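Local coordinates for protein beta-xylosidase (Uncultured organism, PDB 4MLG) that probably hydrolyses xylo-oligosaccharides, releasing xylose units, as a calcium-containing beta-xylosidase of glycoside hydrolase family 43, at residues 144-152 / 184-195. Residues are numbered along the deposited sequence; the frame is centred on the assembly and turned at random.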
# COMPACT_ATOMS: atom_id res chain seq x y z
N ASP A 144 11.98 13.06 25.96
CA ASP A 144 13.27 12.43 25.66
C ASP A 144 13.95 13.06 24.45
O ASP A 144 15.08 12.70 24.12
CB ASP A 144 13.12 10.91 25.48
CG ASP A 144 12.12 10.54 24.39
OD1 ASP A 144 11.68 11.43 23.64
OD2 ASP A 144 11.79 9.34 24.29
N GLY A 145 13.26 13.98 23.79
CA GLY A 145 13.81 14.67 22.64
C GLY A 145 13.31 14.09 21.33
O GLY A 145 13.46 14.71 20.27
N GLU A 146 12.71 12.91 21.39
CA GLU A 146 12.20 12.24 20.20
C GLU A 146 10.75 12.61 19.93
O GLU A 146 10.06 13.15 20.79
CB GLU A 146 12.35 10.72 20.33
CG GLU A 146 13.76 10.25 20.63
CD GLU A 146 14.71 10.42 19.47
OE1 GLU A 146 14.24 10.62 18.33
OE2 GLU A 146 15.94 10.35 19.69
N TYR A 147 10.28 12.30 18.72
CA TYR A 147 8.89 12.55 18.34
C TYR A 147 8.21 11.23 18.00
O TYR A 147 8.70 10.46 17.17
CB TYR A 147 8.82 13.51 17.15
CG TYR A 147 9.08 14.96 17.50
CD1 TYR A 147 8.09 15.92 17.35
CD2 TYR A 147 10.32 15.36 17.98
CE1 TYR A 147 8.33 17.25 17.66
CE2 TYR A 147 10.56 16.69 18.30
CZ TYR A 147 9.57 17.62 18.14
OH TYR A 147 9.81 18.94 18.46
N TYR A 148 7.07 10.97 18.64
CA TYR A 148 6.37 9.70 18.46
C TYR A 148 5.02 9.89 17.75
O TYR A 148 4.32 10.87 17.99
CB TYR A 148 6.16 9.02 19.81
CG TYR A 148 7.44 8.69 20.55
CD1 TYR A 148 8.05 7.46 20.41
CD2 TYR A 148 8.04 9.63 21.39
CE1 TYR A 148 9.22 7.16 21.08
CE2 TYR A 148 9.21 9.34 22.06
CZ TYR A 148 9.80 8.10 21.90
OH TYR A 148 10.96 7.81 22.57
N MET A 149 4.69 8.94 16.87
CA MET A 149 3.39 8.95 16.20
C MET A 149 2.47 7.88 16.77
O MET A 149 2.86 6.72 16.90
CB MET A 149 3.54 8.73 14.69
CG MET A 149 2.21 8.49 13.98
SD MET A 149 2.34 8.02 12.24
CE MET A 149 2.85 9.57 11.50
N TYR A 150 1.25 8.27 17.12
CA TYR A 150 0.24 7.33 17.55
C TYR A 150 -0.88 7.31 16.52
O TYR A 150 -1.50 8.34 16.25
CB TYR A 150 -0.31 7.70 18.93
CG TYR A 150 0.75 7.75 20.00
CD1 TYR A 150 1.04 6.64 20.78
CD2 TYR A 150 1.48 8.91 20.23
CE1 TYR A 150 2.01 6.68 21.75
CE2 TYR A 150 2.46 8.96 21.20
CZ TYR A 150 2.72 7.84 21.96
OH TYR A 150 3.69 7.89 22.93
N PHE A 151 -1.13 6.14 15.93
CA PHE A 151 -2.16 6.03 14.91
C PHE A 151 -2.99 4.76 15.06
O PHE A 151 -2.71 3.92 15.93
CB PHE A 151 -1.54 6.10 13.51
CG PHE A 151 -0.66 4.92 13.18
CD1 PHE A 151 -1.16 3.83 12.49
CD2 PHE A 151 0.68 4.92 13.54
CE1 PHE A 151 -0.35 2.75 12.18
CE2 PHE A 151 1.50 3.85 13.23
CZ PHE A 151 0.98 2.76 12.55
N GLY A 152 -4.00 4.62 14.21
CA GLY A 152 -4.89 3.48 14.25
C GLY A 152 -6.35 3.91 14.22
O GLY A 152 -6.70 5.01 14.66
N LYS A 184 -1.43 1.97 17.49
CA LYS A 184 -0.03 1.76 17.17
C LYS A 184 0.84 2.95 17.57
O LYS A 184 0.39 4.10 17.53
CB LYS A 184 0.14 1.46 15.69
CG LYS A 184 -0.52 0.16 15.24
CD LYS A 184 0.11 -1.03 15.95
CE LYS A 184 -0.56 -2.33 15.54
NZ LYS A 184 0.07 -3.50 16.20
N VAL A 185 2.08 2.66 17.94
CA VAL A 185 3.05 3.69 18.29
C VAL A 185 4.35 3.46 17.52
O VAL A 185 4.81 2.32 17.39
CB VAL A 185 3.33 3.72 19.81
CG1 VAL A 185 3.65 2.32 20.32
CG2 VAL A 185 4.45 4.69 20.14
N VAL A 186 4.92 4.53 16.98
CA VAL A 186 6.18 4.42 16.24
C VAL A 186 7.01 5.69 16.40
O VAL A 186 6.47 6.80 16.39
CB VAL A 186 5.94 4.10 14.75
CG1 VAL A 186 5.12 5.19 14.07
CG2 VAL A 186 7.26 3.88 14.02
N ARG A 187 8.32 5.53 16.58
CA ARG A 187 9.21 6.66 16.71
C ARG A 187 9.62 7.18 15.33
O ARG A 187 9.99 6.40 14.45
CB ARG A 187 10.45 6.29 17.53
CG ARG A 187 11.43 7.44 17.75
CD ARG A 187 12.59 7.04 18.64
NE ARG A 187 13.39 5.95 18.07
CZ ARG A 187 14.44 6.14 17.27
NH1 ARG A 187 14.83 7.36 16.95
NH2 ARG A 187 15.10 5.09 16.80
N LEU A 188 9.55 8.49 15.15
CA LEU A 188 9.95 9.12 13.89
C LEU A 188 11.43 9.49 13.94
O LEU A 188 11.95 9.88 14.98
CB LEU A 188 9.11 10.37 13.63
CG LEU A 188 7.62 10.16 13.37
CD1 LEU A 188 6.89 11.48 13.40
CD2 LEU A 188 7.41 9.46 12.03
N ARG A 189 12.11 9.35 12.80
CA ARG A 189 13.50 9.77 12.71
C ARG A 189 13.57 11.30 12.62
O ARG A 189 12.55 11.96 12.45
CB ARG A 189 14.21 9.10 11.53
CG ARG A 189 13.58 9.36 10.18
CD ARG A 189 14.35 8.67 9.07
NE ARG A 189 14.12 9.30 7.77
CZ ARG A 189 14.45 8.76 6.60
NH1 ARG A 189 15.04 7.57 6.56
NH2 ARG A 189 14.20 9.41 5.48
N GLU A 190 14.78 11.85 12.73
CA GLU A 190 14.95 13.29 12.93
C GLU A 190 14.43 14.17 11.80
O GLU A 190 13.95 15.28 12.04
CB GLU A 190 16.41 13.62 13.26
CG GLU A 190 16.59 14.98 13.92
CD GLU A 190 17.93 15.10 14.63
OE1 GLU A 190 18.83 14.28 14.36
OE2 GLU A 190 18.08 16.03 15.45
N ASP A 191 14.53 13.70 10.56
CA ASP A 191 14.07 14.50 9.42
C ASP A 191 12.55 14.48 9.30
O ASP A 191 11.98 15.18 8.45
CB ASP A 191 14.75 14.06 8.12
CG ASP A 191 14.29 12.69 7.65
OD1 ASP A 191 13.76 11.92 8.48
OD2 ASP A 191 14.46 12.38 6.45
N MET A 192 11.91 13.68 10.14
CA MET A 192 10.45 13.63 10.26
C MET A 192 9.73 13.23 8.97
O MET A 192 8.56 13.56 8.77
CB MET A 192 9.91 14.98 10.75
CG MET A 192 10.47 15.41 12.10
SD MET A 192 9.91 14.37 13.46
CE MET A 192 8.24 14.97 13.69
N LEU A 193 10.43 12.51 8.10
CA LEU A 193 9.85 12.08 6.83
C LEU A 193 9.52 10.60 6.82
O LEU A 193 8.65 10.15 6.07
CB LEU A 193 10.80 12.41 5.67
CG LEU A 193 11.19 13.88 5.50
CD1 LEU A 193 12.06 14.06 4.27
CD2 LEU A 193 9.94 14.75 5.41
N GLU A 194 10.21 9.83 7.66
CA GLU A 194 10.00 8.39 7.72
C GLU A 194 10.00 7.87 9.15
O GLU A 194 10.36 8.60 10.08
CB GLU A 194 11.07 7.65 6.91
CG GLU A 194 11.07 7.95 5.42
CD GLU A 194 9.83 7.45 4.71
OE1 GLU A 194 9.12 6.59 5.27
OE2 GLU A 194 9.57 7.91 3.58
N PHE A 195 9.59 6.62 9.32
CA PHE A 195 9.64 5.96 10.62
C PHE A 195 11.09 5.62 10.95
O PHE A 195 11.88 5.33 10.06
CB PHE A 195 8.80 4.68 10.61
CG PHE A 195 7.32 4.93 10.44
CD1 PHE A 195 6.77 6.17 10.69
CD2 PHE A 195 6.49 3.90 10.02
CE1 PHE A 195 5.41 6.39 10.52
CE2 PHE A 195 5.13 4.11 9.85
CZ PHE A 195 4.59 5.36 10.11
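Phe-151 lays its ring against Lys-184, whose CB rests on one face at 3.7 Å from the ring centroid, a CH-pi contact offset toward the rim. CG, between the backbone N and carbonyl carbon (chi1 67°), swings the ring across to the neighbouring strand, where its CE2 edge meets Val-186 CG1. That methyl is a shared bump: it also touches Met-149 CB and stands over one face of Phe-195, brought back against this side by the turn from Arg-189 to Met-192. Met-149 runs straight out as far as SD, CG anti to its backbone N (chi1 170°), and SD reaches Phe-195 CE1 at 3.9 Å. Met-192 folds its CE against Tyr-147 CD1, and its SD lies obliquely 4.8 Å from the centroid of the Tyr-147 ring, a Met-aromatic contact. With an alanine in place of Phe-151, Lys-184 CB and Val-186 CG1 would probably lose their shared support and a gap would open beside them. Lys-184 NZ runs on to a salt bridge with Asp-201 OD1.

The other face carries Tyr-150, alongside Val-185 with CE1 3.5 Å from CG2 and its OH hydrogen-bonded to Pro-254 O, and Tyr-148, whose CE1 side crosses Arg-187 at CB. Arg-187 NH1 makes a long salt bridge, 3.6 Å, to Glu-146 OE1, the flat groups 81° apart. Met-149 and Val-186 exchange two backbone hydrogen bonds, as do Phe-151 and Lys-184. Strands 147-151 and 184-188 are the middle pair, 138-141 beside the first and 200-205 beside the second, all neighbours antiparallel, as in a four-stranded blade of the family 43 five-bladed beta-propeller.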